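Local coordinates for protein tRNA (guanine(26)-N(2))-dimethyltransferase (Pyrococcus horikoshii, PDB 2DUL) that probably transfers two methyl groups from S-adenosyl-L-methionine to the N2 atom of guanine 26 in a number of tRNAs, at residues Ala121-Leu124 against Met125-His129; Phe146-Thr149 against Ala150-Ala154; Asp78-Glu81 against Asp82-Glu85. All blocks are in the same frame, centred on the assembly; numbering follows the deposited sequence.

How the interactions relate
All three are local contacts within or at the start of helices following strands of one mixed sheet in a class I-like methyltransferase fold. Along the chain, interaction 3 comes first, between strand 73-78 and helix 81-94; interaction 1 covers helix 121-127 and the two residues after it; interaction 2 lies on helix 144-153, after strand 132-137. The centres of interactions 1 and 2 are about 8 Å apart and the two touch, Arg128 O meeting Ser153 OG at 2.8 Å. Interaction 3 stands apart, its centre about 16 Å and about 21 Å from theirs. Asp78 and Ala121, both predicted to bind S-adenosyl-L-methionine, place interactions 3 and 1 at the probable cofactor site, near Phe146.

Interaction 1: Ala121-Leu124 against Met125-His129; sequences ANRL and MAERH
Met125 and Ala121 meet on the buried side of helix 121-127, where the sulfur-bound methyl CE of Met125 comes to 4.3 Å from Ala121 CB. The Met125 chain bends at its last torsion (chi3 -70°), which carries CE back over the preceding turn, 3.6 Å from Ala121 O. On this apolar side Leu124 and Met125 both reach Leu52 of strand 50-53, while Met125 also touches Thr149 and Ala150 of helix 144-153.

Backbone bonds hold the turn. Met125 N gives a nearly straight bond to Ala121 O (2.9 Å, N-H...O 170°), and the Ala126, Glu127 and Arg128 amides donate to the carbonyls four residues earlier. Leu124 O takes the Arg128 N bond at 3.1 Å and a weak second one from Glu127 N; Arg128 is the first residue to leave helical angles.

The charged pair lies one turn apart. Arg123 runs extended, and Glu127 OE2 sits over one face of its guanidinium, offset toward the rim, 3.5 Å from NH1. The guanidinium and carboxylate planes are 54° apart and no N-H points at the oxygen.

Asn122 uses its amide outside the helix: ND2 donates to Glu145 O, and OD1 pairs with Thr149 OG1.

The chemistry is thus divided: apolar groups seat the helix, whose first residue Ala121 is predicted to bind S-adenosyl-L-methionine, against strand and neighbouring helix; Asn122 ties it to helix 144-153; and Arg123-Glu127 adds charge attraction without a directed bond, Arg123 NH1 having a further salt bridge with Asp119.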
loop_
_atom_site.group_PDB
_atom_site.type_symbol
_atom_site.label_atom_id
_atom_site.label_comp_id
_atom_site.label_asym_id
_atom_site.label_seq_id
_atom_site.Cartn_x
_atom_site.Cartn_y
_atom_site.Cartn_z
ATOM N N ALA A 121 -19.467 3.394 -2.038
ATOM C CA ALA A 121 -18.314 3.543 -2.924
ATOM C C ALA A 121 -18.452 2.709 -4.198
ATOM O O ALA A 121 -18.064 3.155 -5.278
ATOM C CB ALA A 121 -17.037 3.162 -2.190
ATOM N N ASN A 122 -18.994 1.499 -4.072
ATOM C CA ASN A 122 -19.176 0.637 -5.238
ATOM C C ASN A 122 -20.153 1.244 -6.241
ATOM O O ASN A 122 -19.979 1.099 -7.454
ATOM C CB ASN A 122 -19.675 -0.756 -4.826
ATOM C CG ASN A 122 -18.538 -1.703 -4.460
ATOM O OD1 ASN A 122 -17.468 -1.674 -5.072
ATOM N ND2 ASN A 122 -18.777 -2.564 -3.472
ATOM N N ARG A 123 -21.180 1.927 -5.744
ATOM C CA ARG A 123 -22.156 2.542 -6.635
ATOM C C ARG A 123 -21.525 3.733 -7.348
ATOM O O ARG A 123 -21.688 3.896 -8.559
ATOM C CB ARG A 123 -23.399 2.979 -5.855
ATOM C CG ARG A 123 -24.529 3.502 -6.736
ATOM C CD ARG A 123 -25.830 3.581 -5.947
ATOM N NE ARG A 123 -26.932 4.151 -6.720
ATOM C CZ ARG A 123 -27.074 5.446 -6.988
ATOM N NH1 ARG A 123 -26.180 6.318 -6.544
ATOM N NH2 ARG A 123 -28.112 5.871 -7.698
ATOM N N LEU A 124 -20.794 4.559 -6.604
ATOM C CA LEU A 124 -20.137 5.711 -7.216
ATOM C C LEU A 124 -19.123 5.276 -8.282
ATOM O O LEU A 124 -19.119 5.805 -9.396
ATOM C CB LEU A 124 -19.430 6.566 -6.156
ATOM C CG LEU A 124 -18.631 7.760 -6.698
ATOM C CD1 LEU A 124 -19.526 8.665 -7.541
ATOM C CD2 LEU A 124 -18.039 8.530 -5.539
ATOM N N MET A 125 -18.269 4.311 -7.952
ATOM C CA MET A 125 -17.265 3.848 -8.910
ATOM C C MET A 125 -17.883 3.174 -10.136
ATOM O O MET A 125 -17.331 3.256 -11.240
ATOM C CB MET A 125 -16.259 2.918 -8.219
ATOM C CG MET A 125 -15.397 3.646 -7.184
ATOM S SD MET A 125 -14.037 2.651 -6.549
ATOM C CE MET A 125 -14.940 1.416 -5.552
ATOM N N ALA A 126 -19.028 2.520 -9.952
ATOM C CA ALA A 126 -19.715 1.871 -11.070
ATOM C C ALA A 126 -20.261 2.942 -12.013
ATOM O O ALA A 126 -20.353 2.733 -13.229
ATOM C CB ALA A 126 -20.854 0.997 -10.556
ATOM N N GLU A 127 -20.630 4.088 -11.449
ATOM C CA GLU A 127 -21.154 5.199 -12.238
ATOM C C GLU A 127 -20.030 5.900 -13.013
ATOM O O GLU A 127 -20.256 6.437 -14.098
ATOM C CB GLU A 127 -21.862 6.210 -11.326
ATOM C CG GLU A 127 -23.024 5.614 -10.535
ATOM C CD GLU A 127 -23.775 6.641 -9.700
ATOM O OE1 GLU A 127 -23.132 7.377 -8.919
ATOM O OE2 GLU A 127 -25.018 6.706 -9.821
ATOM N N ARG A 128 -18.821 5.889 -12.456
ATOM C CA ARG A 128 -17.665 6.531 -13.086
ATOM C C ARG A 128 -16.710 5.483 -13.668
ATOM O O ARG A 128 -15.616 5.252 -13.145
ATOM C CB ARG A 128 -16.920 7.383 -12.051
ATOM C CG ARG A 128 -17.729 8.519 -11.424
ATOM C CD ARG A 128 -17.898 9.706 -12.369
ATOM N NE ARG A 128 -19.030 9.547 -13.274
ATOM C CZ ARG A 128 -18.936 9.545 -14.599
ATOM N NH1 ARG A 128 -17.757 9.690 -15.185
ATOM N NH2 ARG A 128 -20.024 9.401 -15.338
ATOM N N HIS A 129 -17.136 4.858 -14.760
ATOM C CA HIS A 129 -16.361 3.820 -15.432
ATOM C C HIS A 129 -15.159 4.410 -16.171
ATOM O O HIS A 129 -15.305 5.386 -16.908
ATOM C CB HIS A 129 -17.282 3.084 -16.413
ATOM C CG HIS A 129 -16.645 1.914 -17.091
ATOM N ND1 HIS A 129 -16.203 0.804 -16.404
ATOM C CD2 HIS A 129 -16.386 1.675 -18.398
ATOM C CE1 HIS A 129 -15.699 -0.068 -17.258
ATOM N NE2 HIS A 129 -15.798 0.435 -18.475
#

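Interaction 2: Phe146-Thr149 against Ala150-Ala154; sequences FLDT and ALRSA
A salt bridge and a weak hydrogen bond within one turn, near the C-terminal end of helix 144-153, join Asp148 and Thr149 to Arg152. The helix packs beside helix 121-127 and over strand 132-137. Arg152 bends at chi3 (-85°), turning its guanidinium back over the preceding turn. There Arg152 NH2 donates to Asp148 OD2 at 3.2 Å in the salt bridge; the oxygen lies in the guanidinium plane, yet is met from above the carboxylate plane. Arg152 NH2 also makes the weak bond, of 3.1 Å, to Thr149 OG1, which has Asn122 as a further partner, while Thr149 CA lies over one guanidinium face.

Leu147 CG and Leu151 CD1 meet obliquely at 4.0 Å, and both leucines touch Tyr207 of helix 192-209. Thr149 O accepts from both Arg152 N and Ser153 N, closing the last turn.

An alanine at Arg152 would remove the guanidinium and probably leave Asp148 OD2 without this charged mate and Tyr211 OH without its bond from NE. Because Asp148 OD1 also pairs with Lys210 and Tyr211, the aspartate's negative charge is probably balanced from two directions, by arginine and lysine.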
loop_
_atom_site.group_PDB
_atom_site.type_symbol
_atom_site.label_atom_id
_atom_site.label_comp_id
_atom_site.label_asym_id
_atom_site.label_seq_id
_atom_site.Cartn_x
_atom_site.Cartn_y
_atom_site.Cartn_z
ATOM N N PHE A 146 -14.466 -3.774 -2.498
ATOM C CA PHE A 146 -14.426 -2.623 -3.405
ATOM C C PHE A 146 -13.398 -2.730 -4.540
ATOM O O PHE A 146 -13.413 -1.923 -5.474
ATOM C CB PHE A 146 -14.105 -1.339 -2.619
ATOM C CG PHE A 146 -15.040 -1.069 -1.469
ATOM C CD1 PHE A 146 -16.355 -0.666 -1.699
ATOM C CD2 PHE A 146 -14.604 -1.219 -0.157
ATOM C CE1 PHE A 146 -17.225 -0.418 -0.637
ATOM C CE2 PHE A 146 -15.466 -0.973 0.918
ATOM C CZ PHE A 146 -16.777 -0.574 0.678
ATOM N N LEU A 147 -12.507 -3.712 -4.451
ATOM C CA LEU A 147 -11.441 -3.867 -5.434
ATOM C C LEU A 147 -11.842 -4.063 -6.890
ATOM O O LEU A 147 -11.290 -3.403 -7.780
ATOM C CB LEU A 147 -10.513 -5.014 -5.029
ATOM C CG LEU A 147 -9.366 -5.277 -6.014
ATOM C CD1 LEU A 147 -8.430 -4.073 -6.053
ATOM C CD2 LEU A 147 -8.596 -6.533 -5.596
ATOM N N ASP A 148 -12.785 -4.966 -7.148
ATOM C CA ASP A 148 -13.171 -5.220 -8.532
ATOM C C ASP A 148 -13.754 -3.988 -9.212
ATOM O O ASP A 148 -13.435 -3.697 -10.370
ATOM C CB ASP A 148 -14.163 -6.381 -8.621
ATOM C CG ASP A 148 -14.355 -6.858 -10.052
ATOM O OD1 ASP A 148 -13.359 -7.296 -10.664
ATOM O OD2 ASP A 148 -15.489 -6.791 -10.564
ATOM N N THR A 149 -14.596 -3.251 -8.499
ATOM C CA THR A 149 -15.194 -2.055 -9.076
ATOM C C THR A 149 -14.145 -0.959 -9.268
ATOM O O THR A 149 -14.180 -0.228 -10.259
ATOM C CB THR A 149 -16.355 -1.532 -8.203
ATOM O OG1 THR A 149 -17.302 -2.590 -7.996
ATOM C CG2 THR A 149 -17.075 -0.370 -8.901
ATOM N N ALA A 150 -13.203 -0.844 -8.335
ATOM C CA ALA A 150 -12.165 0.170 -8.480
ATOM C C ALA A 150 -11.352 -0.118 -9.742
ATOM O O ALA A 150 -10.916 0.803 -10.435
ATOM C CB ALA A 150 -11.251 0.179 -7.259
ATOM N N LEU A 151 -11.159 -1.399 -10.038
ATOM C CA LEU A 151 -10.393 -1.804 -11.210
ATOM C C LEU A 151 -11.105 -1.469 -12.517
ATOM O O LEU A 151 -10.492 -1.506 -13.586
ATOM C CB LEU A 151 -10.076 -3.301 -11.144
ATOM C CG LEU A 151 -8.941 -3.656 -10.184
ATOM C CD1 LEU A 151 -8.894 -5.161 -9.949
ATOM C CD2 LEU A 151 -7.614 -3.158 -10.768
ATOM N N ARG A 152 -12.395 -1.146 -12.430
ATOM C CA ARG A 152 -13.174 -0.766 -13.604
ATOM C C ARG A 152 -13.360 0.757 -13.655
ATOM O O ARG A 152 -13.528 1.332 -14.728
ATOM C CB ARG A 152 -14.549 -1.457 -13.595
ATOM C CG ARG A 152 -14.531 -2.902 -14.087
ATOM C CD ARG A 152 -15.917 -3.547 -14.062
ATOM N NE ARG A 152 -16.229 -4.105 -12.748
ATOM C CZ ARG A 152 -17.112 -3.600 -11.895
ATOM N NH1 ARG A 152 -17.804 -2.510 -12.201
ATOM N NH2 ARG A 152 -17.288 -4.180 -10.715
ATOM N N SER A 153 -13.320 1.397 -12.488
ATOM C CA SER A 153 -13.490 2.847 -12.373
ATOM C C SER A 153 -12.211 3.634 -12.705
ATOM O O SER A 153 -12.277 4.760 -13.205
ATOM C CB SER A 153 -13.955 3.200 -10.956
ATOM O OG SER A 153 -14.270 4.581 -10.834
ATOM N N ALA A 154 -11.050 3.057 -12.411
ATOM C CA ALA A 154 -9.785 3.719 -12.723
ATOM C C ALA A 154 -9.577 3.607 -14.235
ATOM O O ALA A 154 -10.126 2.706 -14.859
ATOM C CB ALA A 154 -8.635 3.027 -11.997
#

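Interaction 3: Asp78-Glu81 against Asp82-Glu85; sequences DISE and DAYE
Ser80 starts the helix that Ala83 and Tyr84 continue. Ser80 CB lies 3.8 Å from Ala83 CB, at the start of the helix. A chi1 of 168° swings the hydroxyl away from the backbone N and under the first-turn amides, where Ser80 OG accepts from Ala83 N at 3.3 Å in a nearly straight bond (168°), the N-cap bond. Ser80 O takes Tyr84 N at 2.9 Å, and Glu81 O receives Glu85 N.

Just upstream, Asp78 OD2 uses its anti lone pair to accept from Ser80 N at 2.9 Å, forming an Asx turn, and also touches Ala83 CB at 3.4 Å. Its other oxygen, OD1, accepts from the Ala57 amide, so both carboxylate oxygens are engaged.

Further round, Glu81 OE1 stands 3.9 Å from Glu85 OE2. These like charges run side by side with carboxylate planes at 90°, and a salt bridge from Lys88 to Glu85 OE2 probably eases their repulsion.

An Asx turn leading into a serine N-cap thus joins strand 73-78 to helix 81-94. An acidic residue ending the strand after the first of the Rossmann-like core, here 73-78, is a hallmark of these methyltransferases, consistent with predicted S-adenosyl-L-methionine binding by Asp78.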
loop_
_atom_site.group_PDB
_atom_site.type_symbol
_atom_site.label_atom_id
_atom_site.label_comp_id
_atom_site.label_asym_id
_atom_site.label_seq_id
_atom_site.Cartn_x
_atom_site.Cartn_y
_atom_site.Cartn_z
ATOM N N ASP A 78 -18.636 8.997 0.728
ATOM C CA ASP A 78 -18.918 8.246 1.948
ATOM C C ASP A 78 -20.400 7.894 1.976
ATOM O O ASP A 78 -21.252 8.704 1.606
ATOM C CB ASP A 78 -18.551 9.038 3.204
ATOM C CG ASP A 78 -18.305 8.130 4.403
ATOM O OD1 ASP A 78 -17.126 7.915 4.756
ATOM O OD2 ASP A 78 -19.289 7.614 4.977
ATOM N N ILE A 79 -20.705 6.684 2.419
ATOM C CA ILE A 79 -22.083 6.225 2.473
ATOM C C ILE A 79 -22.849 6.807 3.664
ATOM O O ILE A 79 -24.078 6.837 3.663
ATOM C CB ILE A 79 -22.131 4.680 2.540
ATOM C CG1 ILE A 79 -23.565 4.185 2.342
ATOM C CG2 ILE A 79 -21.577 4.205 3.873
ATOM C CD1 ILE A 79 -23.685 2.678 2.299
ATOM N N SER A 80 -22.120 7.277 4.670
ATOM C CA SER A 80 -22.740 7.839 5.869
ATOM C C SER A 80 -23.205 9.283 5.733
ATOM O O SER A 80 -22.461 10.147 5.271
ATOM C CB SER A 80 -21.772 7.743 7.049
ATOM O OG SER A 80 -22.235 8.522 8.142
ATOM N N GLU A 81 -24.444 9.535 6.151
ATOM C CA GLU A 81 -25.034 10.872 6.112
ATOM C C GLU A 81 -24.245 11.840 6.995
ATOM O O GLU A 81 -24.013 12.991 6.618
ATOM C CB GLU A 81 -26.487 10.818 6.598
ATOM C CG GLU A 81 -27.159 12.178 6.756
ATOM C CD GLU A 81 -27.654 12.752 5.442
ATOM O OE1 GLU A 81 -26.827 12.991 4.536
ATOM O OE2 GLU A 81 -28.879 12.964 5.318
ATOM N N ASP A 82 -23.853 11.376 8.179
ATOM C CA ASP A 82 -23.083 12.198 9.106
ATOM C C ASP A 82 -21.741 12.568 8.488
ATOM O O ASP A 82 -21.294 13.710 8.587
ATOM C CB ASP A 82 -22.844 11.449 10.419
ATOM C CG ASP A 82 -24.099 11.330 11.263
ATOM O OD1 ASP A 82 -24.024 10.720 12.350
ATOM O OD2 ASP A 82 -25.155 11.850 10.844
ATOM N N ALA A 83 -21.097 11.592 7.857
ATOM C CA ALA A 83 -19.810 11.836 7.223
ATOM C C ALA A 83 -19.989 12.838 6.086
ATOM O O ALA A 83 -19.213 13.783 5.950
ATOM C CB ALA A 83 -19.229 10.531 6.693
ATOM N N TYR A 84 -21.028 12.633 5.282
ATOM C CA TYR A 84 -21.311 13.523 4.156
ATOM C C TYR A 84 -21.487 14.971 4.623
ATOM O O TYR A 84 -20.920 15.898 4.040
ATOM C CB TYR A 84 -22.574 13.057 3.427
ATOM C CG TYR A 84 -22.989 13.958 2.282
ATOM C CD1 TYR A 84 -22.195 14.084 1.139
ATOM C CD2 TYR A 84 -24.177 14.684 2.341
ATOM C CE1 TYR A 84 -22.580 14.910 0.078
ATOM C CE2 TYR A 84 -24.574 15.517 1.288
ATOM C CZ TYR A 84 -23.770 15.623 0.158
ATOM O OH TYR A 84 -24.166 16.426 -0.891
ATOM N N GLU A 85 -22.276 15.165 5.674
ATOM C CA GLU A 85 -22.502 16.506 6.205
ATOM C C GLU A 85 -21.193 17.135 6.678
ATOM O O GLU A 85 -20.944 18.321 6.449
ATOM C CB GLU A 85 -23.493 16.460 7.372
ATOM C CG GLU A 85 -24.924 16.139 6.965
ATOM C CD GLU A 85 -25.494 17.153 5.990
ATOM O OE1 GLU A 85 -25.425 18.369 6.278
ATOM O OE2 GLU A 85 -26.016 16.734 4.934
#